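PDB 7B04: nitrite oxidoreductase subunit C from Kuenenia stuttgartiensis, which carries a heme b and two calcium ions as subunit C of the nitrite oxidoreductase complex, where it probably takes part in electron transfer. Local coordinates for residues M155-H166 / V233-L244; L176-C184 / N223-R231. All blocks are in the same frame, centred on the assembly; numbering follows the deposited sequence.

Contact 1: residues M155-H166 / V233-L244; sequences MGDRQKPVNLWH and VEDLNAEGFGTL. With CA (calcium ion), chain B; HEM (protoporphyrin IX containing Fe), chain D.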
loop_
_atom_site.group_PDB
_atom_site.type_symbol
_atom_site.label_atom_id
_atom_site.label_comp_id
_atom_site.label_asym_id
_atom_site.label_seq_id
_atom_site.Cartn_x
_atom_site.Cartn_y
_atom_site.Cartn_z
ATOM N N MET C 155 44.506 26.312 -11.437
ATOM C CA MET C 155 43.831 26.838 -10.246
ATOM C C MET C 155 44.789 26.982 -9.065
ATOM O O MET C 155 44.436 26.708 -7.918
ATOM C CB MET C 155 42.642 25.960 -9.854
ATOM C CG MET C 155 41.540 25.889 -10.879
ATOM S SD MET C 155 40.317 24.664 -10.390
ATOM C CE MET C 155 39.539 25.486 -9.005
ATOM N N GLY C 156 46.010 27.429 -9.342
ATOM C CA GLY C 156 46.995 27.570 -8.288
ATOM C C GLY C 156 47.710 26.267 -7.973
ATOM O O GLY C 156 47.680 25.297 -8.740
ATOM N N ASP C 157 48.365 26.253 -6.813
ATOM C CA ASP C 157 49.018 25.050 -6.312
ATOM C C ASP C 157 49.218 25.189 -4.806
ATOM O O ASP C 157 48.917 26.228 -4.212
ATOM C CB ASP C 157 50.348 24.818 -7.039
ATOM C CG ASP C 157 50.848 23.395 -6.907
ATOM O OD1 ASP C 157 50.172 22.586 -6.238
ATOM O OD2 ASP C 157 51.918 23.085 -7.475
ATOM N N ARG C 158 49.710 24.114 -4.190
ATOM C CA ARG C 158 49.802 24.043 -2.737
ATOM C C ARG C 158 50.788 25.078 -2.204
ATOM O O ARG C 158 51.872 25.269 -2.759
ATOM C CB ARG C 158 50.238 22.645 -2.302
ATOM C CG ARG C 158 49.397 21.522 -2.875
ATOM C CD ARG C 158 47.963 21.593 -2.380
ATOM N NE ARG C 158 47.197 20.409 -2.757
ATOM C CZ ARG C 158 46.527 20.282 -3.899
ATOM N NH1 ARG C 158 46.523 21.272 -4.783
ATOM N NH2 ARG C 158 45.860 19.166 -4.158
ATOM N N GLN C 159 50.390 25.767 -1.132
ATOM C CA GLN C 159 51.156 26.868 -0.542
ATOM C C GLN C 159 51.347 28.014 -1.528
ATOM O O GLN C 159 52.228 28.860 -1.346
ATOM C CB GLN C 159 52.514 26.397 0.003
ATOM C CG GLN C 159 52.408 25.518 1.237
ATOM C CD GLN C 159 52.905 24.108 0.997
ATOM O OE1 GLN C 159 53.917 23.900 0.328
ATOM N NE2 GLN C 159 52.195 23.128 1.546
ATOM N N LYS C 160 50.524 28.042 -2.572
ATOM C CA LYS C 160 50.538 29.105 -3.579
ATOM C C LYS C 160 49.088 29.430 -3.908
ATOM O O LYS C 160 48.566 29.045 -4.961
ATOM C CB LYS C 160 51.326 28.674 -4.819
ATOM C CG LYS C 160 52.824 28.515 -4.577
ATOM C CD LYS C 160 53.563 28.121 -5.847
ATOM C CE LYS C 160 55.069 28.101 -5.630
ATOM N NZ LYS C 160 55.493 27.013 -4.703
ATOM N N PRO C 161 48.400 30.138 -3.013
ATOM C CA PRO C 161 46.954 30.345 -3.166
ATOM C C PRO C 161 46.620 31.300 -4.302
ATOM O O PRO C 161 47.461 32.043 -4.809
ATOM C CB PRO C 161 46.538 30.925 -1.813
ATOM C CG PRO C 161 47.761 31.621 -1.326
ATOM C CD PRO C 161 48.931 30.809 -1.816
ATOM N N VAL C 162 45.341 31.270 -4.690
ATOM C CA VAL C 162 44.824 32.022 -5.827
ATOM C C VAL C 162 43.410 32.495 -5.504
ATOM O O VAL C 162 42.683 31.862 -4.731
ATOM C CB VAL C 162 44.853 31.151 -7.114
ATOM C CG1 VAL C 162 43.969 31.714 -8.220
ATOM C CG2 VAL C 162 46.276 30.993 -7.620
ATOM N N ASN C 163 43.025 33.626 -6.095
ATOM C CA ASN C 163 41.683 34.182 -5.973
ATOM C C ASN C 163 40.901 33.867 -7.242
ATOM O O ASN C 163 41.431 33.977 -8.350
ATOM C CB ASN C 163 41.732 35.697 -5.749
ATOM C CG ASN C 163 40.470 36.241 -5.094
ATOM O OD1 ASN C 163 40.428 37.399 -4.681
ATOM N ND2 ASN C 163 39.441 35.410 -4.995
ATOM N N LEU C 164 39.638 33.480 -7.075
ATOM C CA LEU C 164 38.778 33.093 -8.184
ATOM C C LEU C 164 37.515 33.944 -8.185
ATOM O O LEU C 164 36.955 34.243 -7.126
ATOM C CB LEU C 164 38.376 31.612 -8.078
ATOM C CG LEU C 164 39.281 30.428 -8.439
ATOM C CD1 LEU C 164 39.559 30.381 -9.926
ATOM C CD2 LEU C 164 40.577 30.427 -7.638
ATOM N N TRP C 165 37.081 34.346 -9.380
ATOM C CA TRP C 165 35.812 35.041 -9.580
ATOM C C TRP C 165 34.972 34.189 -10.522
ATOM O O TRP C 165 35.258 34.133 -11.720
ATOM C CB TRP C 165 36.017 36.433 -10.173
ATOM C CG TRP C 165 36.833 37.369 -9.349
ATOM C CD1 TRP C 165 37.239 37.196 -8.059
ATOM C CD2 TRP C 165 37.344 38.640 -9.765
ATOM N NE1 TRP C 165 37.975 38.282 -7.646
ATOM C CE2 TRP C 165 38.052 39.182 -8.675
ATOM C CE3 TRP C 165 37.271 39.372 -10.954
ATOM C CZ2 TRP C 165 38.684 40.423 -8.740
ATOM C CZ3 TRP C 165 37.898 40.601 -11.015
ATOM C CH2 TRP C 165 38.595 41.115 -9.916
ATOM N N HIS C 166 33.934 33.542 -10.002
ATOM C CA HIS C 166 33.123 32.626 -10.798
ATOM C C HIS C 166 31.778 33.272 -11.105
ATOM O O HIS C 166 30.954 33.460 -10.203
ATOM C CB HIS C 166 32.927 31.291 -10.084
ATOM C CG HIS C 166 32.288 30.243 -10.941
ATOM N ND1 HIS C 166 31.778 29.070 -10.429
ATOM C CD2 HIS C 166 32.076 30.196 -12.276
ATOM C CE1 HIS C 166 31.279 28.344 -11.415
ATOM N NE2 HIS C 166 31.448 29.004 -12.546
ATOM N N VAL C 233 28.280 36.758 -9.115
ATOM C CA VAL C 233 29.620 36.198 -9.233
ATOM C C VAL C 233 30.070 35.786 -7.841
ATOM O O VAL C 233 29.947 36.566 -6.892
ATOM C CB VAL C 233 30.615 37.200 -9.852
ATOM C CG1 VAL C 233 31.997 36.578 -9.978
ATOM C CG2 VAL C 233 30.119 37.670 -11.215
ATOM N N GLU C 234 30.645 34.596 -7.727
ATOM C CA GLU C 234 31.093 34.103 -6.434
ATOM C C GLU C 234 32.576 34.400 -6.263
ATOM O O GLU C 234 33.374 34.162 -7.174
ATOM C CB GLU C 234 30.832 32.601 -6.302
ATOM C CG GLU C 234 31.217 32.016 -4.949
ATOM C CD GLU C 234 31.042 30.507 -4.890
ATOM O OE1 GLU C 234 30.786 29.979 -3.787
ATOM O OE2 GLU C 234 31.157 29.850 -5.945
ATOM N N ASP C 235 32.931 34.943 -5.102
ATOM C CA ASP C 235 34.312 35.256 -4.769
ATOM C C ASP C 235 34.864 34.092 -3.959
ATOM O O ASP C 235 34.345 33.781 -2.883
ATOM C CB ASP C 235 34.386 36.566 -3.985
ATOM C CG ASP C 235 35.802 37.061 -3.804
ATOM O OD1 ASP C 235 36.476 37.325 -4.820
ATOM O OD2 ASP C 235 36.231 37.220 -2.644
ATOM N N LEU C 236 35.894 33.436 -4.485
ATOM C CA LEU C 236 36.363 32.195 -3.890
ATOM C C LEU C 236 37.862 32.029 -4.127
ATOM O O LEU C 236 38.458 32.715 -4.961
ATOM C CB LEU C 236 35.531 31.013 -4.415
ATOM C CG LEU C 236 35.486 30.525 -5.861
ATOM C CD1 LEU C 236 34.502 29.378 -5.915
ATOM C CD2 LEU C 236 35.068 31.602 -6.838
ATOM N N ASN C 237 38.468 31.111 -3.372
ATOM C CA ASN C 237 39.903 30.858 -3.396
ATOM C C ASN C 237 40.200 29.400 -3.720
ATOM O O ASN C 237 39.338 28.526 -3.596
ATOM C CB ASN C 237 40.557 31.202 -2.049
ATOM C CG ASN C 237 40.829 32.679 -1.890
ATOM O OD1 ASN C 237 40.161 33.364 -1.119
ATOM N ND2 ASN C 237 41.822 33.177 -2.617
ATOM N N ALA C 238 41.441 29.148 -4.140
ATOM C CA ALA C 238 41.899 27.790 -4.402
ATOM C C ALA C 238 43.416 27.726 -4.267
ATOM O O ALA C 238 44.125 28.690 -4.573
ATOM C CB ALA C 238 41.466 27.308 -5.791
ATOM N N GLU C 239 43.898 26.573 -3.799
ATOM C CA GLU C 239 45.321 26.252 -3.749
ATOM C C GLU C 239 45.601 25.046 -4.638
ATOM O O GLU C 239 46.283 24.102 -4.224
ATOM C CB GLU C 239 45.776 25.971 -2.311
ATOM C CG GLU C 239 46.070 27.203 -1.468
ATOM C CD GLU C 239 46.511 26.843 -0.056
ATOM O OE1 GLU C 239 46.287 25.685 0.356
ATOM O OE2 GLU C 239 47.076 27.710 0.643
ATOM N N GLY C 240 45.056 25.065 -5.845
ATOM C CA GLY C 240 45.101 23.935 -6.747
ATOM C C GLY C 240 43.704 23.454 -7.089
ATOM O O GLY C 240 42.705 23.864 -6.495
ATOM N N PHE C 241 43.654 22.601 -8.106
ATOM C CA PHE C 241 42.385 22.010 -8.505
ATOM C C PHE C 241 42.020 20.869 -7.564
ATOM O O PHE C 241 42.894 20.151 -7.068
ATOM C CB PHE C 241 42.418 21.586 -9.983
ATOM C CG PHE C 241 43.279 20.384 -10.312
ATOM C CD1 PHE C 241 43.017 19.121 -9.798
ATOM C CD2 PHE C 241 44.336 20.527 -11.197
ATOM C CE1 PHE C 241 43.817 18.035 -10.133
ATOM C CE2 PHE C 241 45.126 19.449 -11.533
ATOM C CZ PHE C 241 44.868 18.206 -11.003
ATOM N N GLY C 242 40.725 20.751 -7.276
ATOM C CA GLY C 242 40.269 19.860 -6.242
ATOM C C GLY C 242 40.264 20.509 -4.878
ATOM O O GLY C 242 39.883 19.867 -3.884
ATOM N N THR C 243 40.629 21.784 -4.815
ATOM C CA THR C 243 40.808 22.513 -3.571
ATOM C C THR C 243 39.975 23.793 -3.543
ATOM O O THR C 243 40.040 24.560 -2.569
ATOM C CB THR C 243 42.322 22.765 -3.425
ATOM O OG1 THR C 243 42.972 21.517 -3.155
ATOM C CG2 THR C 243 42.692 23.697 -2.322
ATOM N N LEU C 244 39.117 23.994 -4.546
ATOM C CA LEU C 244 38.380 25.248 -4.655
ATOM C C LEU C 244 37.514 25.438 -3.415
ATOM O O LEU C 244 36.816 24.513 -2.980
ATOM C CB LEU C 244 37.505 25.236 -5.906
ATOM C CG LEU C 244 36.585 26.426 -6.127
ATOM C CD1 LEU C 244 37.409 27.592 -6.643
ATOM C CD2 LEU C 244 35.509 26.011 -7.094
HETATM CA CA CA B . 36.490 38.544 -0.528
HETATM C CHA HEM D . 36.682 23.756 -10.649
HETATM C CHB HEM D . 40.451 21.337 -12.570
HETATM C CHC HEM D . 41.963 25.543 -14.479
HETATM C CHD HEM D . 38.279 28.009 -12.409
HETATM C C1A HEM D . 37.607 22.763 -10.918
HETATM C C2A HEM D . 37.670 21.464 -10.282
HETATM C C3A HEM D . 38.702 20.786 -10.814
HETATM C C4A HEM D . 39.346 21.638 -11.795
HETATM C CMA HEM D . 39.157 19.353 -10.460
HETATM C CAA HEM D . 36.669 20.976 -9.210
HETATM C CBA HEM D . 37.360 20.753 -7.872
HETATM C CGA HEM D . 37.304 22.019 -7.066
HETATM O O1A HEM D . 38.289 22.314 -6.343
HETATM O O2A HEM D . 36.275 22.735 -7.166
HETATM C C1B HEM D . 41.169 22.250 -13.318
HETATM C C2B HEM D . 42.250 21.963 -14.239
HETATM C C3B HEM D . 42.677 23.130 -14.766
HETATM C C4B HEM D . 41.861 24.192 -14.200
HETATM C CMB HEM D . 42.775 20.533 -14.494
HETATM C CAB HEM D . 43.794 23.405 -15.807
HETATM C CBB HEM D . 44.418 22.463 -16.525
HETATM C C1C HEM D . 41.074 26.549 -14.136
HETATM C C2C HEM D . 41.095 27.908 -14.649
HETATM C C3C HEM D . 40.085 28.584 -14.092
HETATM C C4C HEM D . 39.385 27.693 -13.185
HETATM C CMC HEM D . 42.102 28.469 -15.679
HETATM C CAC HEM D . 39.733 30.066 -14.357
HETATM C CBC HEM D . 39.572 30.933 -13.355
HETATM C C1D HEM D . 37.469 27.048 -11.829
HETATM C C2D HEM D . 36.111 27.229 -11.346
HETATM C C3D HEM D . 35.677 26.063 -10.867
HETATM C C4D HEM D . 36.738 25.085 -11.022
HETATM C CMD HEM D . 35.292 28.536 -11.366
HETATM C CAD HEM D . 34.282 25.818 -10.252
HETATM C CBD HEM D . 33.344 25.189 -11.275
HETATM C CGD HEM D . 31.940 25.169 -10.728
HETATM O O1D HEM D . 31.010 24.776 -11.476
HETATM O O2D HEM D . 31.739 25.554 -9.548
HETATM N NA HEM D . 38.647 22.827 -11.824
HETATM N NB HEM D . 40.965 23.613 -13.324
HETATM N NC HEM D . 40.018 26.450 -13.239
HETATM N ND HEM D . 37.819 25.717 -11.618
HETATM FE FE HEM D . 39.498 24.536 -12.305
#

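Contact 2: residues L176-C184 / N223-R231; sequences LATGGIEEC and NLLSLPRGR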
loop_
_atom_site.group_PDB
_atom_site.type_symbol
_atom_site.label_atom_id
_atom_site.label_comp_id
_atom_site.label_asym_id
_atom_site.label_seq_id
_atom_site.Cartn_x
_atom_site.Cartn_y
_atom_site.Cartn_z
ATOM N N LEU C 176 16.486 37.898 -10.550
ATOM C CA LEU C 176 15.199 38.376 -11.035
ATOM C C LEU C 176 14.024 37.560 -10.512
ATOM O O LEU C 176 12.875 37.878 -10.835
ATOM C CB LEU C 176 15.184 38.374 -12.567
ATOM C CG LEU C 176 16.233 39.266 -13.231
ATOM C CD1 LEU C 176 16.240 39.058 -14.736
ATOM C CD2 LEU C 176 15.992 40.727 -12.886
ATOM N N ALA C 177 14.278 36.520 -9.723
ATOM C CA ALA C 177 13.197 35.746 -9.140
ATOM C C ALA C 177 12.556 36.510 -7.982
ATOM O O ALA C 177 13.145 37.433 -7.410
ATOM C CB ALA C 177 13.699 34.387 -8.658
ATOM N N THR C 178 11.327 36.110 -7.644
ATOM C CA THR C 178 10.561 36.793 -6.605
ATOM C C THR C 178 11.131 36.576 -5.207
ATOM O O THR C 178 10.721 37.285 -4.279
ATOM C CB THR C 178 9.091 36.355 -6.657
ATOM O OG1 THR C 178 9.013 34.924 -6.589
ATOM C CG2 THR C 178 8.447 36.837 -7.951
ATOM N N GLY C 179 12.018 35.594 -5.022
ATOM C CA GLY C 179 12.612 35.341 -3.722
ATOM C C GLY C 179 14.129 35.392 -3.699
ATOM O O GLY C 179 14.752 35.010 -2.702
ATOM N N GLY C 180 14.739 35.880 -4.779
ATOM C CA GLY C 180 16.180 35.872 -4.910
ATOM C C GLY C 180 16.761 34.557 -5.379
ATOM O O GLY C 180 17.988 34.454 -5.521
ATOM N N ILE C 181 15.924 33.553 -5.621
ATOM C CA ILE C 181 16.371 32.262 -6.129
ATOM C C ILE C 181 15.195 31.602 -6.832
ATOM O O ILE C 181 14.060 31.640 -6.346
ATOM C CB ILE C 181 16.945 31.380 -4.995
ATOM C CG1 ILE C 181 17.513 30.079 -5.567
ATOM C CG2 ILE C 181 15.891 31.098 -3.930
ATOM C CD1 ILE C 181 18.368 29.308 -4.589
ATOM N N GLU C 182 15.466 31.019 -7.996
ATOM C CA GLU C 182 14.449 30.258 -8.708
ATOM C C GLU C 182 14.245 28.913 -8.025
ATOM O O GLU C 182 15.213 28.229 -7.680
ATOM C CB GLU C 182 14.850 30.053 -10.168
ATOM C CG GLU C 182 14.690 31.285 -11.043
ATOM C CD GLU C 182 15.076 31.022 -12.483
ATOM O OE1 GLU C 182 15.657 29.951 -12.755
ATOM O OE2 GLU C 182 14.800 31.885 -13.344
ATOM N N GLU C 183 12.987 28.537 -7.831
ATOM C CA GLU C 183 12.619 27.286 -7.190
ATOM C C GLU C 183 11.966 26.353 -8.208
ATOM O O GLU C 183 11.729 26.722 -9.362
ATOM C CB GLU C 183 11.735 27.551 -5.969
ATOM C CG GLU C 183 12.345 28.586 -5.027
ATOM C CD GLU C 183 11.836 28.482 -3.602
ATOM O OE1 GLU C 183 11.001 27.595 -3.328
ATOM O OE2 GLU C 183 12.278 29.287 -2.754
ATOM N N CYS C 184 11.677 25.130 -7.761
ATOM C CA CYS C 184 11.300 24.057 -8.682
ATOM C C CYS C 184 10.128 24.364 -9.613
ATOM O O CYS C 184 10.213 23.982 -10.793
ATOM C CB CYS C 184 11.019 22.782 -7.876
ATOM S SG CYS C 184 12.470 22.146 -7.017
ATOM N N ASN C 223 24.953 26.847 2.496
ATOM C CA ASN C 223 25.763 26.741 1.272
ATOM C C ASN C 223 25.275 27.866 0.383
ATOM O O ASN C 223 24.094 28.041 0.295
ATOM C CB ASN C 223 25.592 25.374 0.619
ATOM C CG ASN C 223 26.243 25.275 -0.733
ATOM O OD1 ASN C 223 26.139 26.179 -1.539
ATOM N ND2 ASN C 223 26.900 24.171 -0.989
ATOM N N LEU C 224 26.186 28.559 -0.267
ATOM C CA LEU C 224 25.802 29.681 -1.112
ATOM C C LEU C 224 24.984 29.218 -2.310
ATOM O O LEU C 224 23.984 29.846 -2.659
ATOM C CB LEU C 224 27.046 30.443 -1.563
ATOM C CG LEU C 224 27.689 31.324 -0.493
ATOM C CD1 LEU C 224 29.068 31.789 -0.923
ATOM C CD2 LEU C 224 26.798 32.515 -0.173
ATOM N N LEU C 225 25.336 28.074 -2.901
ATOM C CA LEU C 225 24.595 27.612 -4.071
ATOM C C LEU C 225 23.126 27.338 -3.766
ATOM O O LEU C 225 22.323 27.219 -4.699
ATOM C CB LEU C 225 25.237 26.351 -4.639
ATOM C CG LEU C 225 26.717 26.433 -5.000
ATOM C CD1 LEU C 225 27.160 25.134 -5.623
ATOM C CD2 LEU C 225 26.968 27.586 -5.952
ATOM N N SER C 226 22.754 27.260 -2.489
ATOM C CA SER C 226 21.384 26.979 -2.086
ATOM C C SER C 226 20.639 28.206 -1.576
ATOM O O SER C 226 19.431 28.116 -1.328
ATOM C CB SER C 226 21.374 25.896 -1.005
ATOM O OG SER C 226 22.118 24.765 -1.421
ATOM N N LEU C 227 21.314 29.338 -1.419
ATOM C CA LEU C 227 20.730 30.534 -0.836
ATOM C C LEU C 227 20.545 31.634 -1.875
ATOM O O LEU C 227 21.107 31.573 -2.973
ATOM C CB LEU C 227 21.612 31.067 0.303
ATOM C CG LEU C 227 21.815 30.180 1.531
ATOM C CD1 LEU C 227 22.753 30.859 2.515
ATOM C CD2 LEU C 227 20.484 29.863 2.191
ATOM N N PRO C 228 19.705 32.626 -1.582
ATOM C CA PRO C 228 19.649 33.838 -2.414
ATOM C C PRO C 228 20.813 34.782 -2.153
ATOM O O PRO C 228 20.712 35.669 -1.298
ATOM C CB PRO C 228 18.309 34.476 -2.020
ATOM C CG PRO C 228 17.519 33.365 -1.404
ATOM C CD PRO C 228 18.531 32.519 -0.700
ATOM N N ARG C 229 21.925 34.605 -2.873
ATOM C CA ARG C 229 23.139 35.360 -2.578
ATOM C C ARG C 229 22.994 36.847 -2.855
ATOM O O ARG C 229 23.805 37.633 -2.353
ATOM C CB ARG C 229 24.320 34.882 -3.435
ATOM C CG ARG C 229 24.835 33.476 -3.229
ATOM C CD ARG C 229 23.880 32.454 -3.781
ATOM N NE ARG C 229 23.235 32.836 -5.034
ATOM C CZ ARG C 229 22.325 32.089 -5.650
ATOM N NH1 ARG C 229 21.781 32.496 -6.788
ATOM N NH2 ARG C 229 21.949 30.932 -5.117
ATOM N N GLY C 230 22.003 37.251 -3.647
ATOM C CA GLY C 230 21.909 38.652 -4.014
ATOM C C GLY C 230 23.105 39.065 -4.833
ATOM O O GLY C 230 23.525 40.227 -4.788
ATOM N N ARG C 231 23.661 38.128 -5.596
ATOM C CA ARG C 231 24.931 38.320 -6.268
ATOM C C ARG C 231 24.964 37.432 -7.504
ATOM O O ARG C 231 24.260 36.422 -7.580
ATOM C CB ARG C 231 26.045 37.990 -5.264
ATOM C CG ARG C 231 27.449 37.879 -5.762
ATOM C CD ARG C 231 28.384 37.900 -4.562
ATOM N NE ARG C 231 28.860 39.249 -4.282
ATOM C CZ ARG C 231 28.442 39.998 -3.266
ATOM N NH1 ARG C 231 27.513 39.543 -2.436
ATOM N NH2 ARG C 231 28.939 41.216 -3.096
HETATM O O HOH W 1 20.161 36.202 -5.630
#

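Contact 1: residues M155-H166 / V233-L244
The carbonyl oxygen of V162 is gripped by two donors that reach it from opposite faces of its plane: the backbone N of A238 at 3.0 Å and the side-chain amide ND2 of N237, which stands above that plane. A second doubly gripped oxygen is L236 O, on the opposite strand. There L164 N comes in nearly along the C=O axis, while ND2 of N163 arrives from above the carbonyl plane at 2.9 Å, with L236 O in the plane of the amide. The N163 side chain runs anti to its own backbone N (chi1 -158°), a turn that carries ND2 across to the neighbouring strand, and V279 N holds OD1. With an alanine here, L236 O would probably lose its second donor and V279 N its acceptor. These bonds belong to an antiparallel pairing of strands 162-166 and 233-238, part of the beta fold of an ethylbenzene dehydrogenase-type heme domain. The pair's two faces serve different metals. On the face of N163 and W165, D235 sends OD2 to a calcium ion at 2.5 Å, joined there by Q247, H249, D251 and D278. On the face of L164 and L236 lies the heme. L164 sets CD1 against the vinyl carbon CBC and CD2 against A238 CB, and H166 takes the heme methyl CMD over one face of its ring, 3.5 Å above the plane. Beyond the strands, M155 places SD on the heme iron, with K305 NZ as the other axial ligand. M155 O accepts from G240 N at 2.7 Å, tying the ligand loop to the type II turn G240-T243, and L244 N, just past it, donates to the heme propionate oxygen O1A at 2.6 Å.

Contact 2: residues L176-C184 / N223-R231
Two loops of the long excursion between strands 162-168 and 233-238 meet here, one closing a type I turn from A177 to G180, the other making an inverse gamma turn centred on P228. The P228 ring fits against that first turn: CG lies 3.5 Å from G179 O, and CB is equally near G180 O. I181 comes at the ring obliquely, its CG2 branch 3.8 Å from P228 CG. Its other branch runs anti to the backbone N (chi1 -175°) and stays extended, which brings CD1 to S226 O at 3.6 Å. At G180, whose backbone angles already call for glycine, a beta carbon would also collide with P228 CB. A water spans the loops, donating to G180 O at 2.8 Å and accepting from G230 N at 2.9 Å. R229, salt-bridged to D174 and in a cation-pi contact with W171, ties the second loop to helix 169-175. S226 OG hydrogen-bonds to the carbonyl O of T229 of subunit B. Lacking a direct N-H or O-H hydrogen bond, the contact rests on apolar packing, a CA-H...O approach of P228 CA to G180 O and one water, so the loops are probably joined less rigidly than paired strands.

How the contacts relate
Both segments of contact 2 fall between the two strands of contact 1 in sequence: strand 162-168 leaves contact 1 and leads into helix 169-175, the chain then passes through 176-184, several short helices and 223-231, and returns as strand 233-238. The centres of the two contacts are 24 Å apart, yet they touch where E234 OE1 lies 3.8 Å from L224 CD1. Contact 1 is buried in the beta fold between heme and calcium, whereas contact 2 is partly buried in an excursion about one-third helix and otherwise mostly irregular. Both also meet subunit B, contact 1 through R209 and R189 of that chain, so the excursion and the heme-bearing strands contribute to the same subunit interface.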